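Local structure of translation initiation factor eIF2B subunit delta (Schizosaccharomyces pombe, 5B04) at residues G[302-308]-G[400-406]; G[209-213]-G[379-384]; G[266-272]-G[335-340]. The protein forms part of the eIF2B complex, which catalyses the exchange of GDP for GTP on the gamma subunit of eIF2. All blocks are in the same frame, centred on the assembly; numbering follows the deposited sequence.

Contact 1 of 3, residues G[302-308]-G[400-406]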
loop_
_atom_site.group_PDB
_atom_site.type_symbol
_atom_site.label_atom_id
_atom_site.label_comp_id
_atom_site.label_asym_id
_atom_site.label_seq_id
_atom_site.Cartn_x
_atom_site.Cartn_y
_atom_site.Cartn_z
ATOM N N ARG G 302 -4.047 13.710 22.054
ATOM C CA ARG G 302 -2.841 13.846 22.863
ATOM C C ARG G 302 -1.697 14.380 21.996
ATOM O O ARG G 302 -1.796 14.349 20.770
ATOM C CB ARG G 302 -2.471 12.499 23.491
ATOM C CG ARG G 302 -3.324 12.109 24.682
ATOM C CD ARG G 302 -2.541 11.206 25.611
ATOM N NE ARG G 302 -1.334 11.859 26.104
ATOM C CZ ARG G 302 -0.221 11.217 26.443
ATOM N NH1 ARG G 302 -0.154 9.897 26.337
ATOM N NH2 ARG G 302 0.828 11.896 26.885
ATOM N N PRO G 303 -0.606 14.874 22.615
ATOM C CA PRO G 303 -0.285 15.011 24.044
ATOM C C PRO G 303 -0.996 16.176 24.731
ATOM O O PRO G 303 -1.645 15.959 25.752
ATOM C CB PRO G 303 1.232 15.224 24.041
ATOM C CG PRO G 303 1.523 15.829 22.725
ATOM C CD PRO G 303 0.536 15.244 21.761
ATOM N N GLU G 304 -0.867 17.387 24.197
ATOM C CA GLU G 304 -1.613 18.518 24.735
ATOM C C GLU G 304 -2.985 18.548 24.077
ATOM O O GLU G 304 -3.143 18.128 22.932
ATOM C CB GLU G 304 -0.873 19.841 24.517
ATOM C CG GLU G 304 -0.850 20.335 23.081
ATOM C CD GLU G 304 0.097 19.543 22.206
ATOM O OE1 GLU G 304 1.077 18.987 22.745
ATOM O OE2 GLU G 304 -0.138 19.478 20.981
ATOM N N PHE G 305 -3.978 19.042 24.807
ATOM C CA PHE G 305 -5.362 18.935 24.367
ATOM C C PHE G 305 -5.931 20.291 23.954
ATOM O O PHE G 305 -6.605 20.956 24.740
ATOM C CB PHE G 305 -6.214 18.313 25.476
ATOM C CG PHE G 305 -5.686 16.997 25.988
ATOM C CD1 PHE G 305 -4.697 16.959 26.960
ATOM C CD2 PHE G 305 -6.181 15.799 25.499
ATOM C CE1 PHE G 305 -4.211 15.753 27.431
ATOM C CE2 PHE G 305 -5.698 14.589 25.968
ATOM C CZ PHE G 305 -4.711 14.568 26.934
ATOM N N GLU G 306 -5.658 20.689 22.715
ATOM C CA GLU G 306 -6.108 21.981 22.206
ATOM C C GLU G 306 -7.618 22.028 22.010
ATOM O O GLU G 306 -8.216 23.103 21.997
ATOM C CB GLU G 306 -5.411 22.314 20.884
ATOM C CG GLU G 306 -3.943 22.680 21.019
ATOM C CD GLU G 306 -3.021 21.527 20.679
ATOM O OE1 GLU G 306 -3.437 20.361 20.851
ATOM O OE2 GLU G 306 -1.881 21.786 20.238
ATOM N N GLY G 307 -8.232 20.859 21.854
ATOM C CA GLY G 307 -9.670 20.772 21.676
ATOM C C GLY G 307 -10.430 21.319 22.868
ATOM O O GLY G 307 -11.585 21.727 22.744
ATOM N N ARG G 308 -9.778 21.328 24.027
ATOM C CA ARG G 308 -10.367 21.897 25.232
ATOM C C ARG G 308 -10.492 23.408 25.105
ATOM O O ARG G 308 -11.528 23.983 25.439
ATOM C CB ARG G 308 -9.535 21.541 26.463
ATOM C CG ARG G 308 -9.370 20.052 26.683
ATOM C CD ARG G 308 -9.342 19.712 28.161
ATOM N NE ARG G 308 -9.097 18.290 28.377
ATOM C CZ ARG G 308 -7.900 17.770 28.622
ATOM N NH1 ARG G 308 -6.836 18.558 28.700
ATOM N NH2 ARG G 308 -7.769 16.463 28.800
ATOM N N GLN G 400 6.426 14.882 26.175
ATOM C CA GLN G 400 5.011 15.238 26.204
ATOM C C GLN G 400 4.127 13.995 26.259
ATOM O O GLN G 400 3.014 14.033 26.784
ATOM C CB GLN G 400 4.649 16.083 24.982
ATOM C CG GLN G 400 4.733 17.584 25.207
ATOM C CD GLN G 400 3.641 18.097 26.127
ATOM O OE1 GLN G 400 2.511 18.327 25.697
ATOM N NE2 GLN G 400 3.975 18.277 27.399
ATOM N N LEU G 401 4.639 12.894 25.718
ATOM C CA LEU G 401 3.889 11.647 25.632
ATOM C C LEU G 401 3.969 10.835 26.925
ATOM O O LEU G 401 3.198 9.896 27.125
ATOM C CB LEU G 401 4.399 10.813 24.456
ATOM C CG LEU G 401 3.371 10.359 23.420
ATOM C CD1 LEU G 401 2.461 11.509 23.023
ATOM C CD2 LEU G 401 4.078 9.794 22.202
ATOM N N VAL G 402 4.849 11.209 27.831
ATOM C CA VAL G 402 4.910 10.577 29.142
ATOM C C VAL G 402 3.688 10.790 30.011
ATOM O O VAL G 402 3.303 9.911 30.743
ATOM C CB VAL G 402 6.146 11.032 29.906
ATOM C CG1 VAL G 402 6.205 10.398 31.278
ATOM C CG2 VAL G 402 7.380 10.664 29.123
ATOM N N ASN G 403 3.116 11.970 29.990
ATOM C CA ASN G 403 2.094 12.275 30.956
ATOM C C ASN G 403 0.985 11.290 30.778
ATOM O O ASN G 403 0.500 11.097 29.694
ATOM C CB ASN G 403 1.595 13.704 30.720
ATOM C CG ASN G 403 0.216 13.974 31.295
ATOM O OD1 ASN G 403 0.069 14.734 32.239
ATOM N ND2 ASN G 403 -0.796 13.355 30.713
ATOM N N MET G 404 0.520 10.740 31.877
ATOM C CA MET G 404 -0.643 9.899 31.832
ATOM C C MET G 404 -1.744 10.860 31.501
ATOM O O MET G 404 -1.626 12.036 31.759
ATOM C CB MET G 404 -0.859 9.197 33.150
ATOM C CG MET G 404 0.167 8.105 33.402
ATOM S SD MET G 404 0.329 6.891 32.082
ATOM C CE MET G 404 1.918 7.326 31.414
ATOM N N GLY G 405 -2.773 10.360 30.846
ATOM C CA GLY G 405 -3.607 11.156 29.980
ATOM C C GLY G 405 -4.504 12.329 30.314
ATOM O O GLY G 405 -4.431 13.325 29.615
ATOM N N VAL G 406 -5.305 12.275 31.365
ATOM C CA VAL G 406 -6.466 13.142 31.418
ATOM C C VAL G 406 -6.077 14.579 31.346
ATOM O O VAL G 406 -6.801 15.380 30.794
ATOM C CB VAL G 406 -7.259 12.997 32.691
ATOM C CG1 VAL G 406 -8.540 13.780 32.549
ATOM C CG2 VAL G 406 -7.545 11.541 32.971
#
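The guanidinium of R302 is flanked by the 400-406 loop on both faces. L401 CD1 sits 4.1 Å above one face, displaced toward the rim. The backbone O of N403 lies over the opposite face, 3.3 Å from R302 CZ. At the edge, L401 O lies in the guanidinium plane and accepts from R302 NH2 at 3.1 Å. The donor reaches this oxygen from above the carbonyl plane, with a C=O...N angle of 89°. A longer, weak bond from R302 NH1 goes to the same atom. Q400 O is near the plane too, at the NH2 edge. The bend of the R302 chain at chi3 (60°) helps carry the group across to these carbonyls. R302 NH1 also has a salt bridge to E239 of the eIF2B beta subunit, so the group is held by a carbonyl of this loop and by a carboxylate of the neighbouring chain. The F305 ring has R308 NH2 over its centre on one face, 3.5 Å above the plane. G405 O approaches the same ring obliquely near CZ. In the Rossmann-like fold, 302-308 leads from strand 294-300 into the first turn of helix 306-316, and D300 accepts a bond from G307 N at the start of that helix. The 400-406 loop belongs to the connection between strands 395-396 and 425-435 of the small antiparallel sheet. P303, which follows a cis peptide bond, makes the apolar part of the contact. Its CB lies 3.6 Å from Q400 CB, and the two side chains cross at about a right angle. P303 CB also meets L401 CD1 at 4.0 Å.

Contact 2 of 3, residues G[209-213]-G[379-384]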
loop_
_atom_site.group_PDB
_atom_site.type_symbol
_atom_site.label_atom_id
_atom_site.label_comp_id
_atom_site.label_asym_id
_atom_site.label_seq_id
_atom_site.Cartn_x
_atom_site.Cartn_y
_atom_site.Cartn_z
ATOM N N ILE G 209 4.796 27.589 7.260
ATOM C CA ILE G 209 4.672 27.948 5.850
ATOM C C ILE G 209 4.199 29.392 5.706
ATOM O O ILE G 209 4.732 30.152 4.896
ATOM C CB ILE G 209 3.701 27.006 5.111
ATOM C CG1 ILE G 209 4.329 25.621 4.947
ATOM C CG2 ILE G 209 3.331 27.573 3.750
ATOM C CD1 ILE G 209 5.532 25.603 4.029
ATOM N N SER G 210 3.206 29.764 6.509
ATOM C CA SER G 210 2.672 31.121 6.508
ATOM C C SER G 210 3.750 32.147 6.842
ATOM O O SER G 210 3.773 33.242 6.282
ATOM C CB SER G 210 1.513 31.238 7.498
ATOM O OG SER G 210 1.913 30.849 8.801
ATOM N N MET G 211 4.641 31.785 7.758
ATOM C CA MET G 211 5.740 32.662 8.142
ATOM C C MET G 211 6.774 32.755 7.027
ATOM O O MET G 211 7.257 33.840 6.707
ATOM C CB MET G 211 6.394 32.169 9.435
ATOM C CG MET G 211 5.482 32.235 10.651
ATOM S SD MET G 211 6.118 31.317 12.066
ATOM C CE MET G 211 7.526 32.325 12.523
ATOM N N GLY G 212 7.103 31.611 6.433
ATOM C CA GLY G 212 8.081 31.559 5.361
ATOM C C GLY G 212 7.645 32.324 4.127
ATOM O O GLY G 212 8.463 32.939 3.445
ATOM N N ASN G 213 6.347 32.287 3.841
ATOM C CA ASN G 213 5.796 33.000 2.696
ATOM C C ASN G 213 5.765 34.505 2.928
ATOM O O ASN G 213 5.939 35.290 1.995
ATOM C CB ASN G 213 4.393 32.485 2.375
ATOM C CG ASN G 213 4.404 31.081 1.805
ATOM O OD1 ASN G 213 5.456 30.448 1.705
ATOM N ND2 ASN G 213 3.231 30.584 1.430
ATOM N N TYR G 379 -2.365 32.935 1.133
ATOM C CA TYR G 379 -0.938 33.160 1.345
ATOM C C TYR G 379 -0.267 31.969 2.023
ATOM O O TYR G 379 0.958 31.921 2.138
ATOM C CB TYR G 379 -0.711 34.429 2.170
ATOM C CG TYR G 379 -0.884 34.242 3.660
ATOM C CD1 TYR G 379 -2.144 34.074 4.219
ATOM C CD2 TYR G 379 0.214 34.243 4.510
ATOM C CE1 TYR G 379 -2.304 33.906 5.582
ATOM C CE2 TYR G 379 0.063 34.076 5.872
ATOM C CZ TYR G 379 -1.197 33.908 6.403
ATOM O OH TYR G 379 -1.352 33.741 7.760
ATOM N N LYS G 380 -1.072 31.010 2.471
ATOM C CA LYS G 380 -0.542 29.801 3.087
ATOM C C LYS G 380 -0.433 28.667 2.071
ATOM O O LYS G 380 -0.115 27.532 2.426
ATOM C CB LYS G 380 -1.411 29.378 4.274
ATOM C CG LYS G 380 -1.328 30.336 5.454
ATOM C CD LYS G 380 -1.982 29.765 6.701
ATOM C CE LYS G 380 -3.481 29.614 6.521
ATOM N NZ LYS G 380 -4.159 29.247 7.796
ATOM N N PHE G 381 -0.698 28.981 0.806
ATOM C CA PHE G 381 -0.469 28.029 -0.274
ATOM C C PHE G 381 1.034 27.920 -0.496
ATOM O O PHE G 381 1.763 28.891 -0.292
ATOM C CB PHE G 381 -1.168 28.459 -1.570
ATOM C CG PHE G 381 -2.674 28.368 -1.529
ATOM C CD1 PHE G 381 -3.354 28.179 -0.336
ATOM C CD2 PHE G 381 -3.409 28.467 -2.700
ATOM C CE1 PHE G 381 -4.735 28.100 -0.312
ATOM C CE2 PHE G 381 -4.789 28.386 -2.681
ATOM C CZ PHE G 381 -5.452 28.202 -1.486
ATOM N N THR G 382 1.505 26.749 -0.909
ATOM C CA THR G 382 2.934 26.559 -1.129
ATOM C C THR G 382 3.220 25.804 -2.423
ATOM O O THR G 382 2.374 25.065 -2.927
ATOM C CB THR G 382 3.589 25.806 0.049
ATOM O OG1 THR G 382 5.013 25.799 -0.116
ATOM C CG2 THR G 382 3.083 24.374 0.122
ATOM N N GLU G 383 4.420 26.005 -2.958
ATOM C CA GLU G 383 4.853 25.302 -4.159
ATOM C C GLU G 383 5.274 23.876 -3.822
ATOM O O GLU G 383 5.435 23.038 -4.709
ATOM C CB GLU G 383 6.009 26.044 -4.833
ATOM C CG GLU G 383 5.640 27.405 -5.398
ATOM C CD GLU G 383 6.820 28.098 -6.052
ATOM O OE1 GLU G 383 7.834 28.330 -5.360
ATOM O OE2 GLU G 383 6.736 28.405 -7.260
ATOM N N ARG G 384 5.447 23.613 -2.531
ATOM C CA ARG G 384 5.949 22.328 -2.059
ATOM C C ARG G 384 4.942 21.199 -2.267
ATOM O O ARG G 384 3.742 21.373 -2.052
ATOM C CB ARG G 384 6.327 22.423 -0.578
ATOM C CG ARG G 384 7.109 21.230 -0.052
ATOM C CD ARG G 384 7.820 21.571 1.250
ATOM N NE ARG G 384 6.920 21.543 2.399
ATOM C CZ ARG G 384 7.224 22.040 3.594
ATOM N NH1 ARG G 384 8.401 22.616 3.794
ATOM N NH2 ARG G 384 6.347 21.971 4.587
#
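I209 and S210, in the first turn of helix 209-224, face the 379-384 loop. I209 has the most surface buried here. Its CG2 branch lies 3.7 Å from K380 O and also meets T382 CB. The other branch ends in CD1, which lies over one face of the R384 guanidinium, 3.7 Å above the plane and toward its rim. S210 works through CB. This carbon is 3.6 Å from Y379 CE2 and equally close to K380 CG, which itself covers one face of the Y379 ring. With OG lying between the backbone N and the carbonyl carbon (chi1 56°), the S210 hydroxyl turns to S208 and S160 instead. One helical turn on from I209, N213 adds the polar link. Its ND2 gives a straight bond to Y379 O at 2.7 Å and a weak one to F381 O. Y379 O lies near the plane of the N213 amide, while the donor is tilted from the Y379 carbonyl plane. Residues 382-384 form an ST turn, in which T382 OG1 accepts from R384 N. Around the contact, Y379 packs on helices 160-177 and 231-262 and bonds N161 through OH. F381 touches V455 and I458 of helix 455-461, and I209 touches strand 345-346.

Contact 3 of 3, residues G[266-272]-G[335-340]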
loop_
_atom_site.group_PDB
_atom_site.type_symbol
_atom_site.label_atom_id
_atom_site.label_comp_id
_atom_site.label_asym_id
_atom_site.label_seq_id
_atom_site.Cartn_x
_atom_site.Cartn_y
_atom_site.Cartn_z
ATOM N N GLN G 266 -26.105 24.560 7.108
ATOM C CA GLN G 266 -27.558 24.490 7.030
ATOM C C GLN G 266 -28.148 24.179 8.401
ATOM O O GLN G 266 -27.454 23.665 9.276
ATOM C CB GLN G 266 -27.980 23.435 6.007
ATOM C CG GLN G 266 -27.329 23.623 4.644
ATOM C CD GLN G 266 -27.001 22.308 3.965
ATOM O OE1 GLN G 266 -27.620 21.280 4.243
ATOM N NE2 GLN G 266 -26.017 22.334 3.071
ATOM N N ASP G 267 -29.424 24.497 8.589
ATOM C CA ASP G 267 -30.082 24.262 9.871
ATOM C C ASP G 267 -30.203 22.773 10.175
ATOM O O ASP G 267 -30.805 22.019 9.412
ATOM C CB ASP G 267 -31.466 24.915 9.898
ATOM C CG ASP G 267 -31.401 26.408 10.157
ATOM O OD1 ASP G 267 -30.313 26.901 10.522
ATOM O OD2 ASP G 267 -32.439 27.084 10.003
ATOM N N GLY G 268 -29.624 22.359 11.297
ATOM C CA GLY G 268 -29.653 20.967 11.703
ATOM C C GLY G 268 -28.314 20.289 11.499
ATOM O O GLY G 268 -28.172 19.089 11.738
ATOM N N ASP G 269 -27.328 21.061 11.054
ATOM C CA ASP G 269 -25.992 20.531 10.809
ATOM C C ASP G 269 -25.301 20.097 12.096
ATOM O O ASP G 269 -25.441 20.735 13.139
ATOM C CB ASP G 269 -25.124 21.569 10.091
ATOM C CG ASP G 269 -25.175 21.430 8.582
ATOM O OD1 ASP G 269 -25.558 20.346 8.093
ATOM O OD2 ASP G 269 -24.820 22.403 7.882
ATOM N N VAL G 270 -24.561 18.998 12.008
ATOM C CA VAL G 270 -23.682 18.572 13.087
ATOM C C VAL G 270 -22.246 18.666 12.586
ATOM O O VAL G 270 -21.777 17.804 11.842
ATOM C CB VAL G 270 -23.995 17.142 13.557
ATOM C CG1 VAL G 270 -23.042 16.728 14.666
ATOM C CG2 VAL G 270 -25.437 17.046 14.027
ATOM N N ILE G 271 -21.559 19.727 12.993
ATOM C CA ILE G 271 -20.270 20.082 12.413
ATOM C C ILE G 271 -19.089 19.625 13.264
ATOM O O ILE G 271 -19.061 19.840 14.474
ATOM C CB ILE G 271 -20.182 21.602 12.193
ATOM C CG1 ILE G 271 -21.275 22.050 11.220
ATOM C CG2 ILE G 271 -18.810 21.998 11.680
ATOM C CD1 ILE G 271 -21.330 23.541 11.007
ATOM N N LEU G 272 -18.112 18.994 12.617
ATOM C CA LEU G 272 -16.930 18.498 13.309
ATOM C C LEU G 272 -15.734 19.419 13.100
ATOM O O LEU G 272 -15.291 19.631 11.972
ATOM C CB LEU G 272 -16.592 17.079 12.834
ATOM C CG LEU G 272 -15.624 16.214 13.654
ATOM C CD1 LEU G 272 -15.847 14.747 13.333
ATOM C CD2 LEU G 272 -14.165 16.581 13.405
ATOM N N GLU G 335 -22.828 10.773 13.729
ATOM C CA GLU G 335 -23.697 11.904 14.031
ATOM C C GLU G 335 -23.344 13.114 13.170
ATOM O O GLU G 335 -24.173 13.998 12.955
ATOM C CB GLU G 335 -23.603 12.274 15.513
ATOM C CG GLU G 335 -24.203 11.246 16.460
ATOM C CD GLU G 335 -23.972 11.594 17.919
ATOM O OE1 GLU G 335 -23.775 12.789 18.226
ATOM O OE2 GLU G 335 -23.991 10.673 18.763
ATOM N N VAL G 336 -22.111 13.138 12.675
ATOM C CA VAL G 336 -21.580 14.287 11.946
ATOM C C VAL G 336 -22.136 14.393 10.527
ATOM O O VAL G 336 -22.244 13.394 9.816
ATOM C CB VAL G 336 -20.040 14.227 11.880
ATOM C CG1 VAL G 336 -19.481 15.459 11.189
ATOM C CG2 VAL G 336 -19.459 14.089 13.276
ATOM N N THR G 337 -22.487 15.612 10.122
ATOM C CA THR G 337 -22.976 15.864 8.770
ATOM C C THR G 337 -21.978 16.677 7.947
ATOM O O THR G 337 -21.979 16.608 6.719
ATOM C CB THR G 337 -24.327 16.605 8.785
ATOM O OG1 THR G 337 -24.173 17.875 9.434
ATOM C CG2 THR G 337 -25.377 15.788 9.518
ATOM N N LYS G 338 -21.132 17.448 8.626
ATOM C CA LYS G 338 -20.120 18.258 7.950
ATOM C C LYS G 338 -18.828 18.358 8.756
ATOM O O LYS G 338 -18.852 18.410 9.986
ATOM C CB LYS G 338 -20.658 19.662 7.663
ATOM C CG LYS G 338 -21.548 19.749 6.437
ATOM C CD LYS G 338 -22.007 21.173 6.179
ATOM C CE LYS G 338 -22.921 21.239 4.967
ATOM N NZ LYS G 338 -24.158 20.435 5.160
ATOM N N ILE G 339 -17.702 18.391 8.051
ATOM C CA ILE G 339 -16.394 18.516 8.685
ATOM C C ILE G 339 -15.670 19.765 8.197
ATOM O O ILE G 339 -15.497 19.963 6.994
ATOM C CB ILE G 339 -15.511 17.284 8.410
ATOM C CG1 ILE G 339 -16.173 16.021 8.960
ATOM C CG2 ILE G 339 -14.130 17.468 9.019
ATOM C CD1 ILE G 339 -15.480 14.744 8.544
ATOM N N PHE G 340 -15.249 20.607 9.135
ATOM C CA PHE G 340 -14.540 21.837 8.797
ATOM C C PHE G 340 -13.108 21.800 9.313
ATOM O O PHE G 340 -12.867 21.534 10.490
ATOM C CB PHE G 340 -15.274 23.052 9.364
ATOM C CG PHE G 340 -16.485 23.454 8.570
ATOM C CD1 PHE G 340 -17.595 22.630 8.509
ATOM C CD2 PHE G 340 -16.512 24.659 7.889
ATOM C CE1 PHE G 340 -18.710 22.998 7.781
ATOM C CE2 PHE G 340 -17.625 25.034 7.160
ATOM C CZ PHE G 340 -18.725 24.202 7.106
#
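Strands 269-272 and 338-340 run parallel; their axes come within 4.6 Å and lie at 35° to each other. I271 pairs with K338, and L272 with I339. L272 N donates to K338 O at 2.8 Å, and F340 N to L272 O at 3.0 Å. At the start of the pairing, V270 O takes two donors. T337 N reaches it in the carbonyl plane, on a lone pair, while K338 N comes from above that plane. T337 also uses its side chain: with OG1 between the backbone N and the carbonyl carbon (chi1 61°), the hydroxyl accepts from V270 N at 2.8 Å. It donates in turn to D269 OD1 at 3.1 Å. K338 NZ forms a salt bridge to the same oxygen at 3.3 Å, on its syn side. Both donors come to OD1 from one face of the carboxylate. OD2 accepts from Q266 N and so ties the carboxylate to the type II turn 266-269, where G268 has a positive phi. With an alanine at D269, K338 would probably lose its partner here and the T337 hydroxyl its acceptor, and the turn would lose its side-chain tie. The apolar groups divide between the sheet faces. On the side of I271 and K338, I271 CG2 meets F340 CD1 at 3.5 Å. On the side of L272 and I339, L272 CD1 packs on V336 CG2 at 3.7 Å, and both L272 and I339 touch I361 of helix 358-367. Strand 294-300 flanks 269-274, and 372-375 flanks 338-342. The parallel order 320-325, 294-300, 269-274, 338-342, 372-375, 442-445 is the 3-2-1-4-5-6 order of a Rossmann-like fold, with this contact joining strands 1 and 4 at its centre.

How the contacts relate
The three contacts do not touch one another, and their centres form a triangle with sides of 26 to 29 Å. Contacts 1 and 3 come nearest, about 10 Å between nearest atoms, against about 12 Å for contacts 2 and 3 and about 15 Å for contacts 1 and 2. Along the chain, 302-308 falls between the two segments of contact 3, and both segments of contact 3 fall between those of contact 2. Contact 3 lies within the central sheet, contact 2 joins helix 209-224 to the loop that follows sheet strand 372-375, and contact 1 meets the beta subunit. A phosphate ion, probably from the crystallisation liquor, lies about 4 Å from the K380 side chain of contact 2.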